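Local structure of endo-beta-1,4-mannanase (Alicyclobacillus acidocaldarius, 4CD7) at residues T102-I107 against G149-T154. The protein probably hydrolyses internal beta-1,4-mannosidic linkages in mannans, as an endo-acting glycoside hydrolase of family 113. Sequence-based numbering, arbitrary orientation.
Sequences TWRGEI and GCEMTT. With BMA (beta-D-mannopyranose), chain C; IFM (5-hydroxymethyl-3,4-dihydroxypiperidine), chain E.
W103 and E151 meet at the sugar-binding end of the barrel, a worked example of how a glycosidase pairs an aromatic platform with a carboxylate. Followed outward, E151 starts with CB beside the indole, 3.9 Å from NE1 of W103, and its chain then runs extended past CG (chi2 174°), which brings CD to the junction of two bound rings, 3.4 Å from N of IFM. There OE1 turns to the mannose and OE2 to the piperidine. OE1 accepts a hydrogen bond from W103 NE1 at 3.0 Å on its anti lone pair, the donor bond bent to 149°, and another from O4 of BMA at 2.6 Å. OE2 accepts one from N of IFM at 2.7 Å and also bonds to S201. The indole lays one face against BMA, C1 over its centre, while the backbone nitrogen of G105 lies over the opposite face, toward its rim. Replacing W103 with an alanine is likely to leave the mannose without its platform and OE1 without its indole N-H. R104 bends at chi3 (80°), and its NH2 hydrogen-bonds to O3 of IFM and to N97, its NE to V96 O. Farther along, T154 OG1 donates to I107 O at 2.6 Å, in the carbonyl plane. In this TIM barrel the contact joins the loop between strand 89-98 and helix 120-140 to the end of strand 145-150, with N182 touching W103 and E151, and W120 and W123 packing on I107.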
ATOM      1  N   THR A 102      -9.730  -4.749 -14.436  1.00 15.18           N
ATOM      2  CA  THR A 102      -8.747  -5.849 -14.333  1.00 14.68           C
ATOM      3  C   THR A 102      -7.671  -5.485 -13.299  1.00 13.43           C
ATOM      4  O   THR A 102      -7.107  -4.372 -13.318  1.00 14.07           O
ATOM      5  CB  THR A 102      -8.055  -6.153 -15.681  1.00 15.37           C
ATOM      6  OG1 THR A 102      -9.021  -6.533 -16.660  1.00 21.93           O
ATOM      7  CG2 THR A 102      -7.024  -7.289 -15.534  1.00 17.50           C
ATOM      8  N   TRP A 103      -7.363  -6.434 -12.429  1.00 11.87           N
ATOM      9  CA  TRP A 103      -6.341  -6.271 -11.418  1.00 11.69           C
ATOM     10  C   TRP A 103      -4.968  -6.075 -12.061  1.00 11.15           C
ATOM     11  O   TRP A 103      -4.628  -6.741 -13.044  1.00 11.40           O
ATOM     12  CB  TRP A 103      -6.332  -7.518 -10.533  1.00 11.15           C
ATOM     13  CG  TRP A 103      -5.249  -7.594  -9.506  1.00 11.39           C
ATOM     14  CD1 TRP A 103      -4.833  -6.600  -8.648  1.00 12.78           C
ATOM     15  CD2 TRP A 103      -4.489  -8.747  -9.174  1.00 10.69           C
ATOM     16  NE1 TRP A 103      -3.840  -7.072  -7.831  1.00 12.23           N
ATOM     17  CE2 TRP A 103      -3.629  -8.395  -8.124  1.00 11.24           C
ATOM     18  CE3 TRP A 103      -4.463 -10.060  -9.662  1.00 12.72           C
ATOM     19  CZ2 TRP A 103      -2.742  -9.290  -7.577  1.00 10.79           C
ATOM     20  CZ3 TRP A 103      -3.590 -10.939  -9.112  1.00 14.42           C
ATOM     21  CH2 TRP A 103      -2.725 -10.545  -8.087  1.00 13.74           C
ATOM     22  N   ARG A 104      -4.185  -5.163 -11.498  1.00 10.78           N
ATOM     23  CA  ARG A 104      -2.856  -4.843 -12.010  1.00 10.05           C
ATOM     24  C   ARG A 104      -1.870  -5.996 -11.933  1.00 10.06           C
ATOM     25  O   ARG A 104      -0.886  -6.009 -12.653  1.00 11.25           O
ATOM     26  CB  ARG A 104      -2.269  -3.640 -11.272  1.00  9.53           C
ATOM     27  CG  ARG A 104      -1.870  -3.887  -9.822  1.00 10.08           C
ATOM     28  CD  ARG A 104      -1.538  -2.574  -9.139  1.00 11.07           C
ATOM     29  NE  ARG A 104      -2.726  -1.828  -8.708  1.00 11.25           N
ATOM     30  CZ  ARG A 104      -3.184  -1.805  -7.468  1.00 13.57           C
ATOM     31  NH1 ARG A 104      -2.561  -2.497  -6.521  1.00 18.99           N
ATOM     32  NH2 ARG A 104      -4.272  -1.094  -7.166  1.00 13.02           N
ATOM     33  N   GLY A 105      -2.180  -6.982 -11.098  1.00 10.70           N
ATOM     34  CA  GLY A 105      -1.386  -8.204 -11.009  1.00 10.11           C
ATOM     35  C   GLY A 105      -1.529  -9.161 -12.178  1.00 11.01           C
ATOM     36  O   GLY A 105      -0.818 -10.204 -12.228  1.00 11.34           O
ATOM     37  N   GLU A 106      -2.437  -8.821 -13.091  1.00 10.26           N
ATOM     38  CA  GLU A 106      -2.703  -9.583 -14.313  1.00 12.01           C
ATOM     39  C   GLU A 106      -2.415  -8.815 -15.609  1.00 10.98           C
ATOM     40  O   GLU A 106      -2.813  -9.254 -16.675  1.00 13.18           O
ATOM     41  CB  GLU A 106      -4.152 -10.096 -14.304  1.00 13.61           C
ATOM     42  CG  GLU A 106      -4.438 -11.063 -13.168  1.00 15.35           C
ATOM     43  CD  GLU A 106      -5.896 -11.397 -12.994  1.00 21.38           C
ATOM     44  OE1 GLU A 106      -6.764 -10.846 -13.706  1.00 31.14           O
ATOM     45  OE2 GLU A 106      -6.173 -12.249 -12.133  1.00 36.50           O
ATOM     46  N   ILE A 107      -1.679  -7.703 -15.562  1.00 10.74           N
ATOM     47  CA  ILE A 107      -1.269  -7.068 -16.833  1.00 10.70           C
ATOM     48  C   ILE A 107      -0.379  -8.012 -17.659  1.00 11.87           C
ATOM     49  O   ILE A 107       0.358  -8.841 -17.112  1.00 13.22           O
ATOM     50  CB  ILE A 107      -0.598  -5.699 -16.650  1.00 14.82           C
ATOM     51  CG1 ILE A 107       0.731  -5.813 -15.958  1.00 19.68           C
ATOM     52  CG2 ILE A 107      -1.547  -4.727 -15.958  1.00 14.91           C
ATOM     53  CD1 ILE A 107       1.519  -4.527 -16.005  1.00 22.60           C
ATOM     54  N   GLY A 149       6.274  -0.296  -6.336  1.00 10.73           N
ATOM     55  CA  GLY A 149       5.246  -1.049  -7.003  1.00  9.06           C
ATOM     56  C   GLY A 149       4.384  -1.793  -6.032  1.00  8.67           C
ATOM     57  O   GLY A 149       4.735  -1.915  -4.860  1.00  9.57           O
ATOM     58  N   CYS A 150       3.248  -2.280  -6.535  1.00  8.97           N
ATOM     59  CA  CYS A 150       2.225  -2.900  -5.709  1.00  9.63           C
ATOM     60  C   CYS A 150       1.519  -4.046  -6.441  1.00  8.64           C
ATOM     61  O   CYS A 150       0.786  -3.816  -7.401  1.00  8.59           O
ATOM     62  CB  CYS A 150       1.192  -1.834  -5.297  1.00 11.56           C
ATOM     63  SG  CYS A 150      -0.143  -2.450  -4.261  1.00 14.26           S
ATOM     64  N   GLU A 151       1.743  -5.279  -5.956  1.00  7.67           N
ATOM     65  CA  GLU A 151       1.014  -6.462  -6.391  1.00  8.60           C
ATOM     66  C   GLU A 151       1.183  -6.790  -7.875  1.00  9.08           C
ATOM     67  O   GLU A 151       0.254  -7.315  -8.503  1.00  9.73           O
ATOM     68  CB  GLU A 151      -0.475  -6.337  -6.046  1.00  9.43           C
ATOM     69  CG  GLU A 151      -0.786  -6.230  -4.552  1.00 10.61           C
ATOM     70  CD  GLU A 151      -2.262  -5.957  -4.257  1.00 11.67           C
ATOM     71  OE1 GLU A 151      -3.129  -5.975  -5.178  1.00 11.52           O
ATOM     72  OE2 GLU A 151      -2.556  -5.670  -3.080  1.00 11.88           O
ATOM     73  N   MET A 152       2.370  -6.532  -8.437  1.00  8.08           N
ATOM     74  CA  MET A 152       2.565  -6.657  -9.883  1.00  8.89           C
ATOM     75  C   MET A 152       3.012  -8.074 -10.227  1.00  9.97           C
ATOM     76  O   MET A 152       4.087  -8.299 -10.806  1.00  8.49           O
ATOM     77  CB  MET A 152       3.553  -5.615 -10.404  1.00  8.89           C
ATOM     78  CG  MET A 152       3.203  -4.169 -10.049  1.00 11.58           C
ATOM     79  SD  MET A 152       1.619  -3.608 -10.703  1.00 12.16           S
ATOM     80  CE  MET A 152       1.964  -3.445 -12.442  1.00 12.35           C
ATOM     81  N   THR A 153       2.178  -9.053  -9.876  1.00  9.81           N
ATOM     82  CA  THR A 153       2.612 -10.446  -9.999  1.00 10.16           C
ATOM     83  C   THR A 153       3.078 -10.861 -11.407  1.00  9.52           C
ATOM     84  O   THR A 153       4.112 -11.471 -11.542  1.00 10.26           O
ATOM     85  CB  THR A 153       1.524 -11.381  -9.467  1.00  9.66           C
ATOM     86  OG1 THR A 153       1.360 -11.128  -8.070  1.00  9.95           O
ATOM     87  CG2 THR A 153       1.898 -12.882  -9.700  1.00  8.63           C
ATOM     88  N   THR A 154       2.350 -10.487 -12.460  1.00  9.80           N
ATOM     89  CA  THR A 154       2.788 -10.824 -13.837  1.00 11.07           C
ATOM     90  C   THR A 154       4.073 -10.066 -14.291  1.00  9.84           C
ATOM     91  O   THR A 154       4.789 -10.527 -15.169  1.00 12.18           O
ATOM     92  CB  THR A 154       1.692 -10.584 -14.898  1.00 11.12           C
ATOM     93  OG1 THR A 154       1.144  -9.288 -14.717  1.00 10.54           O
ATOM     94  CG2 THR A 154       0.538 -11.602 -14.813  1.00 12.23           C
TER
HETATM   95  C1  BMA C   2      -6.595  -9.867  -5.812  1.00 26.02           C
HETATM   96  C2  BMA C   2      -7.660  -8.875  -6.287  1.00 28.86           C
HETATM   97  C3  BMA C   2      -7.103  -7.460  -6.211  1.00 28.32           C
HETATM   98  C4  BMA C   2      -6.461  -7.183  -4.855  1.00 26.49           C
HETATM   99  C5  BMA C   2      -5.494  -8.280  -4.431  1.00 24.91           C
HETATM  100  C6  BMA C   2      -5.001  -8.058  -3.011  1.00 21.99           C
HETATM  101  O2  BMA C   2      -8.854  -8.966  -5.502  1.00 31.60           O
HETATM  102  O3  BMA C   2      -8.094  -6.458  -6.472  1.00 29.39           O
HETATM  103  O4  BMA C   2      -5.713  -5.973  -4.978  1.00 26.10           O
HETATM  104  O5  BMA C   2      -6.140  -9.542  -4.496  1.00 24.85           O
HETATM  105  O6  BMA C   2      -4.280  -9.208  -2.564  1.00 22.68           O
HETATM  106  O4  IFM E 500      -8.312  -2.036  -2.776  1.00 22.47           O
HETATM  107  C4  IFM E 500      -7.355  -3.031  -3.126  1.00 24.23           C
HETATM  108  C3  IFM E 500      -6.129  -2.390  -3.778  1.00 22.89           C
HETATM  109  O3  IFM E 500      -6.512  -1.987  -5.100  1.00 22.05           O
HETATM  110  C2  IFM E 500      -4.906  -3.318  -3.867  1.00 21.05           C
HETATM  111  N   IFM E 500      -4.816  -4.302  -2.797  1.00 15.89           N
HETATM  112  C1  IFM E 500      -5.988  -4.847  -2.155  1.00 19.42           C
HETATM  113  C5  IFM E 500      -7.022  -3.783  -1.856  1.00 20.61           C
HETATM  114  C6  IFM E 500      -8.259  -4.425  -1.243  1.00 20.80           C
HETATM  115  O6  IFM E 500      -8.885  -5.362  -2.113  1.00 23.28           O
HETATM  116  O   HOH W   1       1.659  -7.203 -12.873  1.00 11.08           O